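Local coordinates for protein S-adenosylmethionine dependent methyltransferase (Mesorhizobium loti, PDB 3BKW) that probably transfers a methyl group from S-adenosylmethionine to an acceptor molecule, at residues R46-G51 with D109-S114; L50-G55 with K77-A82; Y68-D73 with G90-R95. All blocks are in the same frame, centred on the assembly; numbering follows the deposited sequence.

Contact 1: R46-G51 with D109-S114; sequences RIVDLG and DLAYSS. With EDO (1,2-ethanediol), chain F.
Arg46 and Asp109 close the N-terminal end of this strand pair with a two-pronged salt bridge. NE of Arg46 reaches OD2 of Asp109 and NH2 reaches OD1 at 3.1 Å, both oxygens lying near the guanidinium plane, yet the two planes stand 52° apart and the nitrogens arrive from above the carboxylate. OD2 is gripped again by the backbone N of Arg46 at 2.9 Å, through its anti lone pair, while OD1 also accepts a hydrogen bond from an ethanediol that probably comes from the crystallisation liquor. NH2 has a further partner in Ser135. The carbonyl of Arg46 serves two donors, Asp109 N and Leu110 N. Beyond it the backbone ladder runs from Val48 N to Leu110 O, Tyr112 N to Val48 O, and Leu50 N to Tyr112 O. At the C-terminal end Ser113 OG, swung anti to its own N (chi1 -175°), donates to Leu50 O at 2.7 Å. A water donates hydrogen bonds to Asp49 OD1, 2.6 Å away, and to Gly51 O, and accepts one from Ser114 N. Asp49 OD1 also meets the edge of the Tyr112 ring at CD2. Such a ladder is typical of the central parallel strands of Rossmann-like methyltransferase sheets.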
# COMPACT_ATOMS: atom_id res chain seq x y z
N ARG A 46 -18.38 -20.85 2.07
CA ARG A 46 -18.03 -21.22 3.43
C ARG A 46 -17.17 -20.05 3.89
O ARG A 46 -16.17 -19.72 3.23
CB ARG A 46 -17.24 -22.50 3.45
CG ARG A 46 -18.00 -23.70 2.85
CD ARG A 46 -17.05 -24.84 2.63
NE ARG A 46 -16.06 -24.49 1.62
CZ ARG A 46 -14.91 -25.12 1.41
NH1 ARG A 46 -14.56 -26.21 2.10
NH2 ARG A 46 -14.10 -24.67 0.47
N ILE A 47 -17.57 -19.41 4.99
CA ILE A 47 -16.94 -18.18 5.46
C ILE A 47 -16.53 -18.25 6.92
O ILE A 47 -17.26 -18.81 7.74
CB ILE A 47 -17.93 -16.99 5.29
CG1 ILE A 47 -18.46 -16.90 3.85
CG2 ILE A 47 -17.28 -15.65 5.72
CD1 ILE A 47 -19.50 -15.80 3.60
N VAL A 48 -15.36 -17.68 7.23
CA VAL A 48 -14.93 -17.53 8.62
C VAL A 48 -14.79 -16.03 8.90
O VAL A 48 -14.19 -15.31 8.09
CB VAL A 48 -13.65 -18.33 8.97
CG1 VAL A 48 -12.45 -17.95 8.10
CG2 VAL A 48 -13.32 -18.18 10.47
N ASP A 49 -15.34 -15.58 10.04
CA ASP A 49 -15.29 -14.21 10.49
C ASP A 49 -14.37 -14.16 11.69
O ASP A 49 -14.71 -14.70 12.74
CB ASP A 49 -16.70 -13.72 10.84
CG ASP A 49 -16.75 -12.27 11.26
OD1 ASP A 49 -15.69 -11.66 11.43
OD2 ASP A 49 -17.85 -11.73 11.37
N LEU A 50 -13.20 -13.54 11.53
CA LEU A 50 -12.19 -13.47 12.58
C LEU A 50 -12.39 -12.20 13.40
O LEU A 50 -12.12 -11.10 12.91
CB LEU A 50 -10.78 -13.52 11.98
CG LEU A 50 -10.41 -14.67 11.05
CD1 LEU A 50 -9.05 -14.48 10.41
CD2 LEU A 50 -10.48 -15.98 11.78
N GLY A 51 -12.89 -12.37 14.63
CA GLY A 51 -13.20 -11.25 15.55
C GLY A 51 -14.60 -10.79 15.20
O GLY A 51 -14.84 -9.61 14.91
N ASP A 109 -13.95 -20.61 1.82
CA ASP A 109 -13.80 -19.90 0.55
C ASP A 109 -13.46 -18.44 0.79
O ASP A 109 -12.92 -17.78 -0.09
CB ASP A 109 -15.10 -19.99 -0.24
CG ASP A 109 -15.52 -21.40 -0.49
OD1 ASP A 109 -14.76 -22.10 -1.18
OD2 ASP A 109 -16.58 -21.81 0.03
N LEU A 110 -13.85 -17.91 1.97
CA LEU A 110 -13.62 -16.52 2.33
C LEU A 110 -13.31 -16.39 3.80
O LEU A 110 -14.00 -16.99 4.61
CB LEU A 110 -14.90 -15.69 2.03
CG LEU A 110 -14.98 -14.22 2.49
CD1 LEU A 110 -13.87 -13.39 1.84
CD2 LEU A 110 -16.36 -13.65 2.23
N ALA A 111 -12.27 -15.63 4.11
CA ALA A 111 -11.97 -15.22 5.47
C ALA A 111 -12.20 -13.70 5.53
O ALA A 111 -11.73 -12.96 4.66
CB ALA A 111 -10.55 -15.59 5.87
N TYR A 112 -12.97 -13.27 6.51
CA TYR A 112 -13.29 -11.86 6.74
C TYR A 112 -12.87 -11.44 8.13
O TYR A 112 -12.98 -12.22 9.06
CB TYR A 112 -14.78 -11.66 6.60
CG TYR A 112 -15.31 -10.27 6.94
CD1 TYR A 112 -15.36 -9.26 5.96
CD2 TYR A 112 -15.75 -9.94 8.23
CE1 TYR A 112 -15.86 -7.98 6.26
CE2 TYR A 112 -16.25 -8.66 8.55
CZ TYR A 112 -16.31 -7.69 7.56
OH TYR A 112 -16.83 -6.44 7.90
N SER A 113 -12.41 -10.20 8.28
CA SER A 113 -12.10 -9.66 9.59
C SER A 113 -12.22 -8.15 9.63
O SER A 113 -11.56 -7.46 8.86
CB SER A 113 -10.70 -10.06 10.01
OG SER A 113 -10.45 -9.62 11.35
N SER A 114 -13.07 -7.64 10.52
CA SER A 114 -13.24 -6.21 10.72
C SER A 114 -12.54 -5.73 11.99
O SER A 114 -12.94 -6.11 13.10
CB SER A 114 -14.72 -5.85 10.79
OG SER A 114 -14.89 -4.49 11.18
C1 EDO F . -12.55 -20.53 -3.20
O1 EDO F . -13.02 -21.87 -3.06
C2 EDO F . -13.28 -19.88 -4.37
O2 EDO F . -14.64 -19.55 -4.00
O HOH W 1 -14.98 -9.23 12.02
O HOH W 2 -13.41 -7.37 15.40

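Contact 2: L50-G55 with K77-A82; sequences LGCGFG and KMLARA
Phe54 and Arg81 stack where the loop 50-55 meets the helix 76-84. The guanidinium of Arg81 lies almost flat on the phenyl ring, the planes 21° apart, but it is displaced from the ring centre: CZ is 4.3 Å from the centroid of Phe54, and NH2 comes down near CE1 at 3.2 Å. It is an off-centre cation-pi stack, and a bend at chi3 of Arg81 (-56°) folds the guanidinium back over the ring, while its CB touches CD1 and CE1. In one of its two conformers, selenomethionine Met78 brings its selenium to 3.7 Å from CB of Phe54, oblique to the ring, a tentative Met-aromatic contact, and its CG lies near the carbonyl carbon of Gly53. Ala82 CB sits against Phe54 O at 3.3 Å, and deeper in, Cys52 SG meets Leu79 CD2 at 3.6 Å.

Around this first shell, a type II' turn from Cys52 to Gly55, closed by Gly55 N to Cys52 O, sets the loop's shape. Asp73 OD1 holds Gly53 N, and Arg59 both donates to Phe54 O and adds a second cation-pi contact to the ring, whose edge-to-face neighbour is Trp56. Replacing Phe54 by alanine removes the ring, and the guanidinium of Arg81 would probably lose its flat platform and be free to turn. A glycine-rich loop after the first strand is consistent with the S-adenosylmethionine-binding loop of Rossmann-like methyltransferases. Loop and helix meet through stacking and apolar packing, while Asp73 and Arg59 hold the loop itself by hydrogen bonds; the chemistry implies an attachment resting on shape complementarity, with the arginine charge probably attracted to the pi electrons of the ring.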
# COMPACT_ATOMS: atom_id res chain seq x y z
N LEU A 50 -13.20 -13.54 11.53
CA LEU A 50 -12.19 -13.47 12.58
C LEU A 50 -12.39 -12.20 13.40
O LEU A 50 -12.12 -11.10 12.91
CB LEU A 50 -10.78 -13.52 11.98
CG LEU A 50 -10.41 -14.67 11.05
CD1 LEU A 50 -9.05 -14.48 10.41
CD2 LEU A 50 -10.48 -15.98 11.78
N GLY A 51 -12.89 -12.37 14.63
CA GLY A 51 -13.20 -11.25 15.55
C GLY A 51 -14.60 -10.79 15.20
O GLY A 51 -14.84 -9.61 14.91
N CYS A 52 -15.54 -11.72 15.27
CA CYS A 52 -16.91 -11.49 14.83
C CYS A 52 -17.78 -10.59 15.71
O CYS A 52 -18.85 -10.12 15.26
CB CYS A 52 -17.63 -12.83 14.63
SG CYS A 52 -17.92 -13.77 16.13
N GLY A 53 -17.37 -10.38 16.96
CA GLY A 53 -18.13 -9.58 17.91
C GLY A 53 -19.55 -10.09 18.04
O GLY A 53 -19.78 -11.30 18.19
N PHE A 54 -20.51 -9.17 17.94
CA PHE A 54 -21.94 -9.48 18.02
C PHE A 54 -22.47 -10.26 16.80
O PHE A 54 -23.62 -10.65 16.80
CB PHE A 54 -22.72 -8.17 18.25
CG PHE A 54 -24.21 -8.34 18.47
CD1 PHE A 54 -24.72 -9.23 19.41
CD2 PHE A 54 -25.11 -7.56 17.75
CE1 PHE A 54 -26.13 -9.36 19.60
CE2 PHE A 54 -26.51 -7.67 17.92
CZ PHE A 54 -27.01 -8.57 18.85
N GLY A 55 -21.64 -10.47 15.78
CA GLY A 55 -22.01 -11.26 14.61
C GLY A 55 -22.72 -10.53 13.49
O GLY A 55 -23.39 -11.16 12.68
N LYS A 77 -19.34 -14.19 26.33
CA LYS A 77 -20.56 -13.39 26.54
C LYS A 77 -21.04 -12.72 25.25
O LYS A 77 -22.25 -12.68 25.00
CB LYS A 77 -20.37 -12.35 27.65
CG LYS A 77 -20.30 -12.98 29.03
CD LYS A 77 -20.10 -11.94 30.13
CE LYS A 77 -20.10 -12.58 31.51
NZ LYS A 77 -19.88 -11.59 32.60
N MSE A 78 -20.10 -12.23 24.44
CA MSE A 78 -20.46 -11.58 23.18
C MSE A 78 -20.97 -12.62 22.18
O MSE A 78 -21.92 -12.36 21.44
CB MSE A 78 -19.31 -10.76 22.61
CG MSE A 78 -19.70 -9.99 21.38
SE MSE A 78 -21.28 -8.87 21.62
CE MSE A 78 -20.37 -7.42 22.54
N LEU A 79 -20.36 -13.81 22.18
CA LEU A 79 -20.80 -14.93 21.33
C LEU A 79 -22.20 -15.41 21.74
O LEU A 79 -22.98 -15.82 20.89
CB LEU A 79 -19.81 -16.10 21.36
CG LEU A 79 -18.41 -15.85 20.77
CD1 LEU A 79 -17.54 -17.07 20.96
CD2 LEU A 79 -18.47 -15.47 19.30
N ALA A 80 -22.51 -15.36 23.04
CA ALA A 80 -23.84 -15.73 23.55
C ALA A 80 -24.93 -14.82 22.99
O ALA A 80 -26.00 -15.31 22.60
CB ALA A 80 -23.87 -15.73 25.11
N ARG A 81 -24.64 -13.51 22.93
CA ARG A 81 -25.56 -12.51 22.34
C ARG A 81 -25.70 -12.73 20.83
O ARG A 81 -26.81 -12.64 20.29
CB ARG A 81 -25.12 -11.06 22.64
CG ARG A 81 -24.93 -10.77 24.14
CD ARG A 81 -25.16 -9.32 24.57
NE ARG A 81 -24.35 -8.32 23.86
CZ ARG A 81 -24.73 -7.57 22.81
NH1 ARG A 81 -23.86 -6.69 22.29
NH2 ARG A 81 -25.95 -7.65 22.27
N ALA A 82 -24.59 -13.04 20.16
CA ALA A 82 -24.59 -13.35 18.72
C ALA A 82 -25.48 -14.56 18.40
O ALA A 82 -26.29 -14.49 17.49
CB ALA A 82 -23.16 -13.61 18.22

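Contact 3: Y68-D73 with G90-R95; sequences YVLGLD and GITYER
Val69 N and Gly90 O open a ladder of backbone hydrogen bonds that binds two parallel strands. It continues from Thr92 N to Val69 O and from Gly71 N to Thr92 O, each 2.8 Å, then from Glu94 N to Gly71 O. The last rung, Asp73 N to Glu94 O at 3.5 Å, is weak, and there the strands have drawn slightly apart. CA-H...O contacts fill in beside these bonds, among them Tyr93 CA to Gly71 O and Arg95 CA to Asp73 O.

Side-chain packing differs on the two faces. On the face of Leu70, Leu72, Thr92 and Glu94, Leu70 CD1 lies 3.9 Å from Thr92 CG2 and equally near Glu94 CG, so the aliphatic stem of the glutamate helps line the leucine. Leu72 CD2 runs alongside Glu94 CB, both side chains pointing the same way. Tyr68 reaches across to Thr92: with CG anti to the backbone N (chi1 172°), its ring brings the CE1 edge to Thr92 OG1, 3.5 Å away and in the ring plane. On the opposite face, Val69 packs with Ile91, and Tyr93 lays CD1 4.0 Å from Gly71 CA, in the place a side chain at Gly71 would need; Tyr93 also rests on Leu79 and Ala82 of the connecting helix.

The carboxylate of Asp73 looks beyond the pair: OD2 accepts from Ser75 N, and its other oxygen is held by the loop at Gly53. Strand 68-73, helix 76-84 and strand 91-95 form a parallel beta-alpha-beta unit, the repeating element of Rossmann-like folds, here at one edge of the chain's sheet.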
# COMPACT_ATOMS: atom_id res chain seq x y z
N TYR A 68 -22.22 -21.59 4.84
CA TYR A 68 -21.77 -21.81 6.20
C TYR A 68 -20.93 -20.64 6.68
O TYR A 68 -20.08 -20.16 5.93
CB TYR A 68 -20.96 -23.11 6.27
CG TYR A 68 -20.26 -23.35 7.60
CD1 TYR A 68 -21.01 -23.51 8.76
CD2 TYR A 68 -18.86 -23.43 7.69
CE1 TYR A 68 -20.38 -23.74 10.01
CE2 TYR A 68 -18.22 -23.66 8.93
CZ TYR A 68 -19.00 -23.81 10.08
OH TYR A 68 -18.41 -24.04 11.30
N VAL A 69 -21.18 -20.18 7.91
CA VAL A 69 -20.42 -19.09 8.52
C VAL A 69 -19.93 -19.53 9.91
O VAL A 69 -20.73 -20.00 10.72
CB VAL A 69 -21.24 -17.78 8.66
CG1 VAL A 69 -20.34 -16.65 9.21
CG2 VAL A 69 -21.82 -17.36 7.31
N LEU A 70 -18.62 -19.41 10.14
CA LEU A 70 -18.00 -19.67 11.44
C LEU A 70 -17.56 -18.30 11.96
O LEU A 70 -16.70 -17.66 11.35
CB LEU A 70 -16.79 -20.60 11.32
CG LEU A 70 -15.97 -20.84 12.61
CD1 LEU A 70 -16.83 -21.46 13.74
CD2 LEU A 70 -14.76 -21.70 12.29
N GLY A 71 -18.17 -17.86 13.06
CA GLY A 71 -17.83 -16.60 13.70
C GLY A 71 -16.96 -16.89 14.91
O GLY A 71 -17.37 -17.65 15.78
N LEU A 72 -15.78 -16.28 14.96
CA LEU A 72 -14.83 -16.46 16.06
C LEU A 72 -14.57 -15.17 16.82
O LEU A 72 -14.33 -14.13 16.21
CB LEU A 72 -13.52 -16.98 15.51
CG LEU A 72 -13.56 -18.28 14.72
CD1 LEU A 72 -12.12 -18.69 14.31
CD2 LEU A 72 -14.24 -19.39 15.49
N ASP A 73 -14.58 -15.25 18.15
CA ASP A 73 -14.30 -14.11 19.02
C ASP A 73 -13.77 -14.64 20.36
O ASP A 73 -14.01 -15.79 20.71
CB ASP A 73 -15.57 -13.25 19.20
CG ASP A 73 -15.27 -11.83 19.61
OD1 ASP A 73 -15.18 -10.96 18.70
OD2 ASP A 73 -15.08 -11.58 20.82
N GLY A 90 -26.82 -22.57 9.92
CA GLY A 90 -25.88 -21.96 8.98
C GLY A 90 -24.78 -21.11 9.57
O GLY A 90 -23.81 -20.83 8.85
N ILE A 91 -24.92 -20.67 10.84
CA ILE A 91 -23.91 -19.88 11.53
C ILE A 91 -23.51 -20.58 12.83
O ILE A 91 -24.37 -20.84 13.68
CB ILE A 91 -24.37 -18.45 11.89
CG1 ILE A 91 -24.94 -17.72 10.66
CG2 ILE A 91 -23.18 -17.67 12.50
CD1 ILE A 91 -25.38 -16.29 10.96
N THR A 92 -22.22 -20.87 12.97
CA THR A 92 -21.63 -21.46 14.18
C THR A 92 -20.74 -20.40 14.80
O THR A 92 -19.97 -19.76 14.09
CB THR A 92 -20.79 -22.69 13.85
OG1 THR A 92 -21.64 -23.71 13.31
CG2 THR A 92 -20.06 -23.24 15.10
N TYR A 93 -20.86 -20.22 16.13
CA TYR A 93 -20.00 -19.29 16.88
C TYR A 93 -19.14 -20.10 17.81
O TYR A 93 -19.63 -21.00 18.48
CB TYR A 93 -20.82 -18.29 17.67
CG TYR A 93 -21.55 -17.29 16.80
CD1 TYR A 93 -20.87 -16.20 16.24
CD2 TYR A 93 -22.90 -17.46 16.50
CE1 TYR A 93 -21.55 -15.28 15.42
CE2 TYR A 93 -23.57 -16.54 15.68
CZ TYR A 93 -22.89 -15.45 15.15
OH TYR A 93 -23.56 -14.55 14.35
N GLU A 94 -17.84 -19.81 17.82
CA GLU A 94 -16.90 -20.51 18.71
C GLU A 94 -15.92 -19.52 19.30
O GLU A 94 -15.52 -18.56 18.64
CB GLU A 94 -16.11 -21.58 17.96
CG GLU A 94 -16.95 -22.74 17.42
CD GLU A 94 -16.11 -23.83 16.76
OE1 GLU A 94 -14.88 -23.65 16.59
OE2 GLU A 94 -16.68 -24.88 16.38
N ARG A 95 -15.53 -19.76 20.55
CA ARG A 95 -14.58 -18.90 21.23
C ARG A 95 -13.19 -19.22 20.67
O ARG A 95 -12.86 -20.39 20.45
CB ARG A 95 -14.63 -19.10 22.75
CG ARG A 95 -13.90 -18.02 23.52
CD ARG A 95 -13.84 -18.33 25.00
NE ARG A 95 -12.84 -17.51 25.68
CZ ARG A 95 -11.51 -17.68 25.63
NH1 ARG A 95 -10.95 -18.65 24.88
NH2 ARG A 95 -10.72 -16.85 26.32

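How the contacts relate
From the N terminus, strand 46-50 leads into the loop that enters contact 2, so contacts 1 and 2 share Leu50 and Gly51. Strand 68-73 follows and begins contact 3; helix 76-84 then returns to the loop and closes contact 2, and strand 91-95 closes contact 3. Contacts 2 and 3 therefore cross along the chain. Strand 108-114 comes last and completes contact 1, whose long excursion encloses the whole of contact 3. Strand 46-50 stands between the strands 68-73 and 108-114, with Ile47 N hydrogen-bonded to Tyr68 O. Leu72 O receives Gly51 N and Cys52 N, joining the sheet to the loop, while Leu79 packs against Glu94 and Arg95.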